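Local coordinates for aerobactin synthase IucC (Klebsiella pneumoniae, PDB 6CN7), which probably catalyses the ATP-dependent joining of a second N-acetyl-N-hydroxylysine to citryl-N-acetyl-N-hydroxylysine, the step that completes the siderophore aerobactin, at residues Ser301-Gln306 with Asp460-Glu465; Asp311-Gln316 with Leu410-Cys415. The protein carries 5 engineered substitutions. One frame throughout, in Å; residues are numbered along the deposited sequence.

Overall arrangement
Both contacts tie the part of the chain around helix 291-310 to segments much later in the sequence. Contact 1 sits on helix 291-310 itself; contact 2 starts at Asp311, right behind it, where the chain turns into helix 312-317. Both segments of contact 2 fall between those of contact 1 in the sequence. Their centres lie about 15 Å apart, and side-chain packing joins them: Leu304 CD2 is 4.3 Å from Leu413 CD1. The two differ in chemistry. Contact 1 is partly buried and mostly apolar, whereas contact 2 is buried and centred on a histidine-carboxylate pair. Both lie on the same side of the chain's centre, the centre of contact 1 about 24 Å from it and that of contact 2 about 22 Å.

Contact 1 of 2, residues Ser301-Gln306 with Asp460-Glu465; sequences SRWLQQ and DSLPQE
The indole of Trp303 meets the turn 460-463 with one face and part of its rim. Over that face lies the CD1 methyl of Leu462, 3.9 Å from the centroid of the six-membered ring and 19° off the ring normal, a CH-pi contact; the two side chains cross at about a right angle. At the edge, in the ring plane, Ser461 CB comes within 3.4 Å of Trp303 NE1. Pro463 CD approaches obliquely, 4.1 Å from Trp303 CD1. In Trp303, CG stands anti to the backbone N (chi1 -175°), carrying the ring off helix 291-310 and across to the turn. The polar corner of the indole also faces backbone, with Trp303 NE1 3.2 Å from Ser461 O.

Pro463 occupies the N-cap position of the short helix 464-467, so the tryptophan is packed against the turn that leads into this helix. Leu462 also touches Leu451 of strand 449-452, while Leu304, next to Trp303 on the helix, packs on Met449 of the same strand. With a methyl over the six-membered ring and Ser461 CB at the indole edge, the chemistry implies packing that is mainly aromatic against aliphatic, the N-H side of the indole being turned to the backbone at Ser461.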
loop_
_atom_site.group_PDB
_atom_site.type_symbol
_atom_site.label_atom_id
_atom_site.label_comp_id
_atom_site.label_asym_id
_atom_site.label_seq_id
_atom_site.Cartn_x
_atom_site.Cartn_y
_atom_site.Cartn_z
ATOM N N SER A 301 12.682 31.971 7.258
ATOM C CA SER A 301 14.086 31.666 7.506
ATOM C C SER A 301 14.962 32.878 7.216
ATOM O O SER A 301 15.845 33.225 8.010
ATOM C CB SER A 301 14.523 30.475 6.652
ATOM O OG SER A 301 13.716 29.338 6.903
ATOM N N ARG A 302 14.730 33.535 6.078
ATOM C CA ARG A 302 15.525 34.704 5.722
ATOM C C ARG A 302 15.439 35.782 6.792
ATOM O O ARG A 302 16.410 36.514 7.015
ATOM C CB ARG A 302 15.066 35.258 4.372
ATOM N N TRP A 303 14.293 35.896 7.464
ATOM C CA TRP A 303 14.136 36.916 8.494
ATOM C C TRP A 303 14.869 36.524 9.772
ATOM O O TRP A 303 15.584 37.344 10.360
ATOM C CB TRP A 303 12.653 37.156 8.777
ATOM C CG TRP A 303 12.412 38.283 9.733
ATOM C CD1 TRP A 303 12.436 39.615 9.449
ATOM C CD2 TRP A 303 12.112 38.176 11.130
ATOM N NE1 TRP A 303 12.172 40.345 10.581
ATOM C CE2 TRP A 303 11.968 39.484 11.627
ATOM C CE3 TRP A 303 11.951 37.099 12.008
ATOM C CZ2 TRP A 303 11.671 39.748 12.963
ATOM C CZ3 TRP A 303 11.656 37.363 13.334
ATOM C CH2 TRP A 303 11.519 38.676 13.798
ATOM N N LEU A 304 14.710 35.274 10.212
ATOM C CA LEU A 304 15.388 34.829 11.425
ATOM C C LEU A 304 16.900 34.820 11.241
ATOM O O LEU A 304 17.646 35.119 12.181
ATOM C CB LEU A 304 14.891 33.441 11.825
ATOM C CG LEU A 304 13.472 33.377 12.393
ATOM C CD1 LEU A 304 13.046 31.929 12.557
ATOM C CD2 LEU A 304 13.376 34.119 13.722
ATOM N N GLN A 305 17.372 34.477 10.042
ATOM C CA GLN A 305 18.804 34.538 9.774
ATOM C C GLN A 305 19.334 35.953 9.959
ATOM O O GLN A 305 20.414 36.151 10.529
ATOM C CB GLN A 305 19.093 34.027 8.361
ATOM C CG GLN A 305 18.929 32.520 8.219
ATOM C CD GLN A 305 19.019 32.046 6.781
ATOM O OE1 GLN A 305 18.638 32.758 5.853
ATOM N NE2 GLN A 305 19.526 30.833 6.591
ATOM N N GLN A 306 18.585 36.953 9.492
ATOM C CA GLN A 306 18.999 38.340 9.683
ATOM C C GLN A 306 18.981 38.735 11.155
ATOM O O GLN A 306 19.825 39.524 11.595
ATOM C CB GLN A 306 18.096 39.271 8.874
ATOM N N ASP A 460 8.213 44.688 14.040
ATOM C CA ASP A 460 7.760 45.421 12.864
ATOM C C ASP A 460 8.487 44.983 11.598
ATOM O O ASP A 460 7.952 45.153 10.498
ATOM C CB ASP A 460 7.945 46.924 13.081
ATOM C CG ASP A 460 7.008 47.478 14.137
ATOM O OD1 ASP A 460 6.154 46.714 14.638
ATOM O OD2 ASP A 460 7.125 48.677 14.467
ATOM N N SER A 461 9.688 44.419 11.729
ATOM C CA SER A 461 10.467 43.994 10.573
ATOM C C SER A 461 9.919 42.731 9.920
ATOM O O SER A 461 10.370 42.377 8.824
ATOM C CB SER A 461 11.921 43.760 10.988
ATOM O OG SER A 461 12.465 44.908 11.616
ATOM N N LEU A 462 8.974 42.051 10.556
ATOM C CA LEU A 462 8.488 40.772 10.049
ATOM C C LEU A 462 7.569 40.999 8.851
ATOM O O LEU A 462 6.654 41.823 8.930
ATOM C CB LEU A 462 7.747 40.024 11.155
ATOM C CG LEU A 462 7.288 38.591 10.872
ATOM C CD1 LEU A 462 8.473 37.677 10.610
ATOM C CD2 LEU A 462 6.467 38.070 12.039
ATOM N N PRO A 463 7.779 40.304 7.730
ATOM C CA PRO A 463 6.881 40.485 6.580
ATOM C C PRO A 463 5.458 40.049 6.897
ATOM O O PRO A 463 5.231 39.074 7.616
ATOM C CB PRO A 463 7.510 39.603 5.494
ATOM C CG PRO A 463 8.927 39.454 5.896
ATOM C CD PRO A 463 8.929 39.449 7.388
ATOM N N GLN A 464 4.492 40.785 6.337
ATOM C CA GLN A 464 3.091 40.401 6.476
ATOM C C GLN A 464 2.863 38.972 6.002
ATOM O O GLN A 464 2.046 38.241 6.573
ATOM C CB GLN A 464 2.202 41.364 5.688
ATOM C CG GLN A 464 2.286 42.816 6.142
ATOM C CD GLN A 464 1.869 43.019 7.588
ATOM O OE1 GLN A 464 2.392 43.898 8.274
ATOM N NE2 GLN A 464 0.918 42.216 8.058
ATOM N N GLU A 465 3.581 38.557 4.954
ATOM C CA GLU A 465 3.410 37.212 4.416
ATOM C C GLU A 465 3.584 36.149 5.492
ATOM O O GLU A 465 2.942 35.094 5.431
ATOM C CB GLU A 465 4.403 36.975 3.276
#

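Contact 2 of 2, residues Asp311-Gln316 with Leu410-Cys415; sequences DATLKQ and LYHLLC
His412 NE2 points its one N-H at the carboxylate of Asp311, and both oxygens share it. The bond to Asp311 OD2 is nearly straight (170°) over 2.9 Å; this oxygen lies close to the imidazole plane and is met on its syn side. Toward Asp311 OD1, 2.8 Å from His412 NE2, the bond is bent and weak. Carboxylate and ring planes are turned 50° apart. Asp311 OD2 is held further by a salt bridge to Arg416 NH1 and a hydrogen bond with Tyr417 OH, which would probably favour the charged carboxylate. The other ring nitrogen, ND1, is hydrogen-bonded to Tyr519 OH, so both imidazole nitrogens are engaged and the ring's rotation is fixed.

Asp311 is also the N-cap of helix 312-317: its OD1 accepts from Leu314 N at 2.9 Å through the anti lone pair. One carboxylate therefore both caps the first turn of this helix, directly after helix 291-310, and links it to helix 395-417.

The apolar contacts gather round the same imidazole. Thr313 CB lies over one face, 3.7 Å from the His412 ring centroid, in a CH-pi contact, while Thr313 OG1 is hydrogen-bonded to His523. Leu314 CG meets the ring edge, 3.6 Å from His412 CD2; with chi1 at -59°, this CG is anti to the carbonyl carbon, and the leucine's end swings toward helix 395-417 while also touching Val307 and Phe308 of helix 291-310.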
loop_
_atom_site.group_PDB
_atom_site.type_symbol
_atom_site.label_atom_id
_atom_site.label_comp_id
_atom_site.label_asym_id
_atom_site.label_seq_id
_atom_site.Cartn_x
_atom_site.Cartn_y
_atom_site.Cartn_z
ATOM N N ASP A 311 21.525 40.600 16.001
ATOM C CA ASP A 311 21.436 40.626 17.453
ATOM C C ASP A 311 22.727 40.118 18.083
ATOM O O ASP A 311 23.176 39.004 17.798
ATOM C CB ASP A 311 20.254 39.778 17.906
ATOM C CG ASP A 311 20.003 39.884 19.391
ATOM O OD1 ASP A 311 20.631 39.122 20.154
ATOM O OD2 ASP A 311 19.187 40.736 19.800
ATOM N N ALA A 312 23.318 40.936 18.959
ATOM C CA ALA A 312 24.601 40.581 19.557
ATOM C C ALA A 312 24.473 39.379 20.485
ATOM O O ALA A 312 25.343 38.502 20.494
ATOM C CB ALA A 312 25.179 41.777 20.311
ATOM N N THR A 313 23.402 39.324 21.278
ATOM C CA THR A 313 23.205 38.191 22.176
ATOM C C THR A 313 23.114 36.884 21.398
ATOM O O THR A 313 23.671 35.862 21.816
ATOM C CB THR A 313 21.947 38.402 23.018
ATOM O OG1 THR A 313 22.081 39.606 23.781
ATOM C CG2 THR A 313 21.717 37.233 23.968
ATOM N N LEU A 314 22.411 36.895 20.263
ATOM C CA LEU A 314 22.301 35.698 19.440
ATOM C C LEU A 314 23.571 35.447 18.638
ATOM O O LEU A 314 23.935 34.290 18.405
ATOM C CB LEU A 314 21.096 35.819 18.507
ATOM C CG LEU A 314 19.765 36.015 19.237
ATOM C CD1 LEU A 314 18.663 36.416 18.277
ATOM C CD2 LEU A 314 19.375 34.751 19.993
ATOM N N LYS A 315 24.251 36.513 18.209
ATOM C CA LYS A 315 25.554 36.354 17.571
ATOM C C LYS A 315 26.542 35.683 18.517
ATOM O O LYS A 315 27.279 34.772 18.119
ATOM C CB LYS A 315 26.072 37.723 17.122
ATOM C CG LYS A 315 27.283 37.705 16.200
ATOM C CD LYS A 315 27.567 39.113 15.682
ATOM C CE LYS A 315 28.804 39.167 14.799
ATOM N NZ LYS A 315 29.038 40.541 14.264
ATOM N N GLN A 316 26.556 36.107 19.783
ATOM C CA GLN A 316 27.522 35.581 20.742
ATOM C C GLN A 316 27.227 34.135 21.122
ATOM O O GLN A 316 28.147 33.393 21.481
ATOM C CB GLN A 316 27.546 36.467 21.988
ATOM C CG GLN A 316 28.111 37.855 21.728
ATOM C CD GLN A 316 27.843 38.823 22.862
ATOM O OE1 GLN A 316 27.143 38.497 23.821
ATOM N NE2 GLN A 316 28.397 40.023 22.756
ATOM N N LEU A 410 17.042 30.853 22.673
ATOM C CA LEU A 410 15.603 30.669 22.514
ATOM C C LEU A 410 14.821 31.606 23.423
ATOM O O LEU A 410 13.807 32.179 23.007
ATOM C CB LEU A 410 15.232 29.213 22.797
ATOM C CG LEU A 410 15.808 28.182 21.821
ATOM C CD1 LEU A 410 15.519 26.775 22.309
ATOM C CD2 LEU A 410 15.247 28.386 20.422
ATOM N N TYR A 411 15.271 31.780 24.666
ATOM C CA TYR A 411 14.567 32.670 25.582
ATOM C C TYR A 411 14.747 34.126 25.176
ATOM O O TYR A 411 13.811 34.928 25.289
ATOM C CB TYR A 411 15.061 32.440 27.008
ATOM C CG TYR A 411 14.255 33.154 28.066
ATOM C CD1 TYR A 411 12.890 32.932 28.193
ATOM C CD2 TYR A 411 14.859 34.034 28.952
ATOM C CE1 TYR A 411 12.146 33.578 29.161
ATOM C CE2 TYR A 411 14.125 34.684 29.925
ATOM C CZ TYR A 411 12.769 34.450 30.026
ATOM O OH TYR A 411 12.035 35.096 30.993
ATOM N N HIS A 412 15.941 34.485 24.699
ATOM C CA HIS A 412 16.181 35.846 24.232
ATOM C C HIS A 412 15.339 36.157 23.002
ATOM O O HIS A 412 14.720 37.224 22.912
ATOM C CB HIS A 412 17.669 36.037 23.932
ATOM C CG HIS A 412 18.007 37.378 23.359
ATOM N ND1 HIS A 412 17.911 38.545 24.084
ATOM C CD2 HIS A 412 18.447 37.735 22.130
ATOM C CE1 HIS A 412 18.275 39.564 23.328
ATOM N NE2 HIS A 412 18.604 39.100 22.137
ATOM N N LEU A 413 15.310 35.237 22.035
ATOM C CA LEU A 413 14.455 35.418 20.867
ATOM C C LEU A 413 13.018 35.708 21.281
ATOM O O LEU A 413 12.357 36.581 20.705
ATOM C CB LEU A 413 14.519 34.172 19.980
ATOM C CG LEU A 413 13.720 34.205 18.673
ATOM C CD1 LEU A 413 14.210 35.317 17.759
ATOM C CD2 LEU A 413 13.804 32.861 17.967
ATOM N N LEU A 414 12.522 34.997 22.298
ATOM C CA LEU A 414 11.140 35.179 22.736
ATOM C C LEU A 414 10.938 36.538 23.398
ATOM O O LEU A 414 10.025 37.288 23.031
ATOM C CB LEU A 414 10.747 34.054 23.694
ATOM C CG LEU A 414 9.407 34.218 24.423
ATOM C CD1 LEU A 414 8.260 34.308 23.430
ATOM C CD2 LEU A 414 9.183 33.078 25.402
ATOM N N CYS A 415 11.776 36.871 24.381
ATOM C CA CYS A 415 11.527 38.062 25.188
ATOM C C CYS A 415 11.773 39.348 24.412
ATOM O O CYS A 415 11.121 40.363 24.684
ATOM C CB CYS A 415 12.394 38.031 26.442
ATOM S SG CYS A 415 12.051 36.624 27.509
#